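Long-range contact in peptidoglycan-N-acetylglucosamine deacetylase BC_1974 (Bacillus cereus, PDB 5N1P), which removes the acetyl group from N-acetylglucosamine residues of peptidoglycan by metal-dependent hydrolysis, releasing acetate: residues H63-L68 and P98-M103. Sequence-based numbering, arbitrary orientation.
Sequences HNFAKL and PPYGSM. With ZN (zinc ion), chain F; 8GK (~{N}-oxidanylnaphthalene-1-carboxamide), chain E.
The imidazole of H63 overlaps P99 through one ring face: P99 CB sits 3.6 Å from the H63 ring centroid, almost on the ring normal, a CH-pi contact. With CG anti to the backbone N (chi1 -155°), the end of the H63 side chain comes in beside the 98-103 loop, where NE2 binds the zinc ion at 2.1 Å. D10 and H59 complete the protein's share of the metal shell. The same imidazole presents its edge to the face of Y100 in an offset edge-to-face pair, planes at 75°. F65, the first residue of helix 65-70, makes a looser offset edge-to-face pair from the opposite side of the Y100 ring (planes at 70°), F65 CD2 lying 3.8 Å from Y100 CD2, and the three rings form an aromatic cluster. At the outer end of the phenol, a water links Y100 OH to the backbone N of F65, accepting from the latter. L68 CD1 touches P99 CG at 3.6 Å, and M78 of helix 74-89 also packs on P99. A type II turn, closed by G101 N bonding to P98 O, places P99 and Y100 beside the metal site. There Y100 N donates a nearly straight hydrogen bond to O12 of the hydroxamate, an oxygen that also ligates the zinc, and the phenol carbons CD1 and CE1 lie against the inhibitor's naphthalene. A metal-binding histidine packed on a proline-tyrosine loop whose backbone N-H grips the ligand carbonyl is characteristic of the CE4 (NodB) deacetylase active site, where this N-H probably contributes to the oxyanion hole.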
ATOM      1  N   HIS A  63       9.649   6.888  -8.020  1.00 22.82           N
ATOM      2  CA  HIS A  63      10.080   6.395  -6.710  1.00 24.02           C
ATOM      3  C   HIS A  63      11.449   6.979  -6.345  1.00 24.19           C
ATOM      4  O   HIS A  63      12.268   6.323  -5.693  1.00 24.51           O
ATOM      5  CB  HIS A  63      10.120   4.858  -6.699  1.00 26.01           C
ATOM      6  CG  HIS A  63       9.953   4.246  -5.340  1.00 24.17           C
ATOM      7  ND1 HIS A  63      10.948   4.252  -4.387  1.00 27.10           N
ATOM      8  CD2 HIS A  63       8.913   3.570  -4.792  1.00 22.89           C
ATOM      9  CE1 HIS A  63      10.524   3.627  -3.303  1.00 24.10           C
ATOM     10  NE2 HIS A  63       9.294   3.197  -3.525  1.00 23.80           N
ATOM     11  N   ASN A  64      11.682   8.216  -6.778  1.00 25.55           N
ATOM     12  CA  ASN A  64      12.971   8.878  -6.591  1.00 25.32           C
ATOM     13  C   ASN A  64      12.869   9.942  -5.498  1.00 25.78           C
ATOM     14  O   ASN A  64      12.190  10.942  -5.672  1.00 26.87           O
ATOM     15  CB  ASN A  64      13.432   9.498  -7.913  1.00 26.88           C
ATOM     16  CG  ASN A  64      14.810  10.137  -7.822  1.00 31.66           C
ATOM     17  OD1 ASN A  64      15.024  11.087  -7.067  1.00 33.89           O
ATOM     18  ND2 ASN A  64      15.750   9.624  -8.613  1.00 37.54           N
ATOM     19  N   PHE A  65      13.541   9.708  -4.376  1.00 27.90           N
ATOM     20  CA  PHE A  65      13.497  10.610  -3.221  1.00 26.48           C
ATOM     21  C   PHE A  65      13.821  12.067  -3.565  1.00 27.30           C
ATOM     22  O   PHE A  65      13.103  12.984  -3.172  1.00 28.63           O
ATOM     23  CB  PHE A  65      14.460  10.102  -2.150  1.00 25.50           C
ATOM     24  CG  PHE A  65      14.362  10.836  -0.847  1.00 25.67           C
ATOM     25  CD1 PHE A  65      15.128  11.961  -0.608  1.00 29.78           C
ATOM     26  CD2 PHE A  65      13.510  10.378   0.154  1.00 26.92           C
ATOM     27  CE1 PHE A  65      15.043  12.633   0.601  1.00 31.33           C
ATOM     28  CE2 PHE A  65      13.419  11.052   1.366  1.00 28.56           C
ATOM     29  CZ  PHE A  65      14.187  12.178   1.584  1.00 31.66           C
ATOM     30  N   ALA A  66      14.905  12.278  -4.298  1.00 27.64           N
ATOM     31  CA  ALA A  66      15.327  13.631  -4.648  1.00 29.00           C
ATOM     32  C   ALA A  66      14.298  14.358  -5.526  1.00 32.40           C
ATOM     33  O   ALA A  66      14.007  15.543  -5.318  1.00 33.13           O
ATOM     34  CB  ALA A  66      16.686  13.591  -5.344  1.00 34.10           C
ATOM     35  N   LYS A  67      13.757  13.651  -6.512  1.00 30.63           N
ATOM     36  CA  LYS A  67      12.748  14.233  -7.392  1.00 31.31           C
ATOM     37  C   LYS A  67      11.457  14.560  -6.648  1.00 26.34           C
ATOM     38  O   LYS A  67      10.892  15.644  -6.819  1.00 29.29           O
ATOM     39  CB  LYS A  67      12.435  13.293  -8.565  1.00 32.05           C
ATOM     40  CG  LYS A  67      13.577  13.173  -9.574  1.00 30.93           C
ATOM     41  CD  LYS A  67      13.214  12.220 -10.706  1.00 36.23           C
ATOM     42  CE  LYS A  67      14.349  12.131 -11.731  1.00 44.78           C
ATOM     43  NZ  LYS A  67      14.020  11.167 -12.825  1.00 50.13           N
ATOM     44  N   LEU A  68      10.991  13.624  -5.831  1.00 24.68           N
ATOM     45  CA  LEU A  68       9.710  13.789  -5.168  1.00 23.56           C
ATOM     46  C   LEU A  68       9.691  14.888  -4.121  1.00 26.97           C
ATOM     47  O   LEU A  68       8.742  15.671  -4.054  1.00 25.70           O
ATOM     48  CB  LEU A  68       9.289  12.478  -4.509  1.00 22.13           C
ATOM     49  CG  LEU A  68       9.011  11.310  -5.453  1.00 25.65           C
ATOM     50  CD1 LEU A  68       9.006   9.985  -4.695  1.00 23.39           C
ATOM     51  CD2 LEU A  68       7.678  11.503  -6.150  1.00 24.87           C
ATOM     52  N   PRO A  98       3.534   7.652   0.173  1.00 19.23           N
ATOM     53  CA  PRO A  98       4.823   8.245  -0.216  1.00 19.10           C
ATOM     54  C   PRO A  98       5.945   7.222  -0.268  1.00 21.30           C
ATOM     55  O   PRO A  98       6.148   6.478   0.689  1.00 21.60           O
ATOM     56  CB  PRO A  98       5.120   9.266   0.902  1.00 18.03           C
ATOM     57  CG  PRO A  98       3.837   9.433   1.649  1.00 23.25           C
ATOM     58  CD  PRO A  98       3.048   8.153   1.472  1.00 22.27           C
ATOM     59  N   PRO A  99       6.687   7.192  -1.379  1.00 17.04           N
ATOM     60  CA  PRO A  99       7.926   6.426  -1.329  1.00 19.78           C
ATOM     61  C   PRO A  99       8.804   6.901  -0.162  1.00 21.51           C
ATOM     62  O   PRO A  99       8.960   8.103   0.037  1.00 22.36           O
ATOM     63  CB  PRO A  99       8.567   6.728  -2.678  1.00 21.60           C
ATOM     64  CG  PRO A  99       7.400   6.960  -3.594  1.00 20.61           C
ATOM     65  CD  PRO A  99       6.382   7.675  -2.737  1.00 19.59           C
ATOM     66  N   TYR A 100       9.343   5.953   0.599  1.00 21.34           N
ATOM     67  CA  TYR A 100      10.192   6.216   1.769  1.00 20.09           C
ATOM     68  C   TYR A 100       9.419   6.835   2.936  1.00 24.02           C
ATOM     69  O   TYR A 100      10.017   7.239   3.942  1.00 24.79           O
ATOM     70  CB  TYR A 100      11.402   7.094   1.395  1.00 22.44           C
ATOM     71  CG  TYR A 100      12.106   6.549   0.178  1.00 23.02           C
ATOM     72  CD1 TYR A 100      12.879   5.387   0.252  1.00 26.40           C
ATOM     73  CD2 TYR A 100      11.955   7.155  -1.055  1.00 23.78           C
ATOM     74  CE1 TYR A 100      13.497   4.869  -0.879  1.00 26.76           C
ATOM     75  CE2 TYR A 100      12.563   6.642  -2.182  1.00 29.30           C
ATOM     76  CZ  TYR A 100      13.328   5.499  -2.089  1.00 31.81           C
ATOM     77  OH  TYR A 100      13.914   4.992  -3.230  1.00 33.47           O
ATOM     78  N   GLY A 101       8.094   6.871   2.827  1.00 20.78           N
ATOM     79  CA  GLY A 101       7.269   7.451   3.883  1.00 22.22           C
ATOM     80  C   GLY A 101       7.256   8.973   3.819  1.00 23.34           C
ATOM     81  O   GLY A 101       8.095   9.573   3.161  1.00 22.37           O
ATOM     82  N   SER A 102       6.318   9.604   4.517  1.00 20.52           N
ATOM     83  CA  SER A 102       6.160  11.061   4.417  1.00 21.34           C
ATOM     84  C   SER A 102       7.172  11.877   5.205  1.00 22.61           C
ATOM     85  O   SER A 102       7.294  13.082   4.973  1.00 24.17           O
ATOM     86  CB  SER A 102       4.758  11.482   4.869  1.00 24.54           C
ATOM     87  OG  SER A 102       4.567  11.216   6.246  1.00 22.47           O
ATOM     88  N   MET A 103       7.879  11.240   6.136  1.00 23.98           N
ATOM     89  CA  MET A 103       8.760  11.944   7.073  1.00 26.02           C
ATOM     90  C   MET A 103      10.226  11.617   6.804  1.00 28.19           C
ATOM     91  O   MET A 103      10.623  10.460   6.905  1.00 32.37           O
ATOM     92  CB  MET A 103       8.399  11.560   8.513  1.00 28.88           C
ATOM     93  CG  MET A 103       9.361  12.072   9.565  1.00 30.66           C
ATOM     94  SD  MET A 103       8.989  13.787   9.908  1.00 35.75           S
ATOM     95  CE  MET A 103       7.350  13.674  10.644  1.00 34.98           C
TER
HETATM   96 ZN    ZN F 302       8.041   1.866  -2.410  1.00 30.70          ZN
HETATM   97  C1  8GK E 301       8.476   2.482   0.518  1.00 51.25           C
HETATM   98  C2  8GK E 301       9.468   2.685   1.616  1.00 53.63           C
HETATM   99  C3  8GK E 301      10.808   2.451   1.342  1.00 58.49           C
HETATM  100  C4  8GK E 301      11.758   2.651   2.337  1.00 62.12           C
HETATM  101  C5  8GK E 301      11.372   3.095   3.602  1.00 59.54           C
HETATM  102  C6  8GK E 301      10.029   3.332   3.872  1.00 56.64           C
HETATM  103  C7  8GK E 301       9.078   3.131   2.873  1.00 59.09           C
HETATM  104  C8  8GK E 301      13.094   2.405   2.051  1.00 58.21           C
HETATM  105  C9  8GK E 301      13.486   1.961   0.791  1.00 50.07           C
HETATM  106  C10 8GK E 301      12.532   1.759  -0.201  1.00 54.41           C
HETATM  107  C11 8GK E 301      11.196   2.009   0.080  1.00 51.04           C
HETATM  108  O12 8GK E 301       8.532   3.254  -0.417  1.00 34.22           O
HETATM  109  N13 8GK E 301       7.597   1.481   0.541  1.00 56.50           N
HETATM  110  O14 8GK E 301       7.241   0.923  -0.686  1.00 49.48           O
HETATM  111  O   HOH W   1      15.272   7.375  -4.314  1.00 32.80           O
HETATM  112  O   HOH W   2       9.722   0.393  -1.891  1.00 30.31           O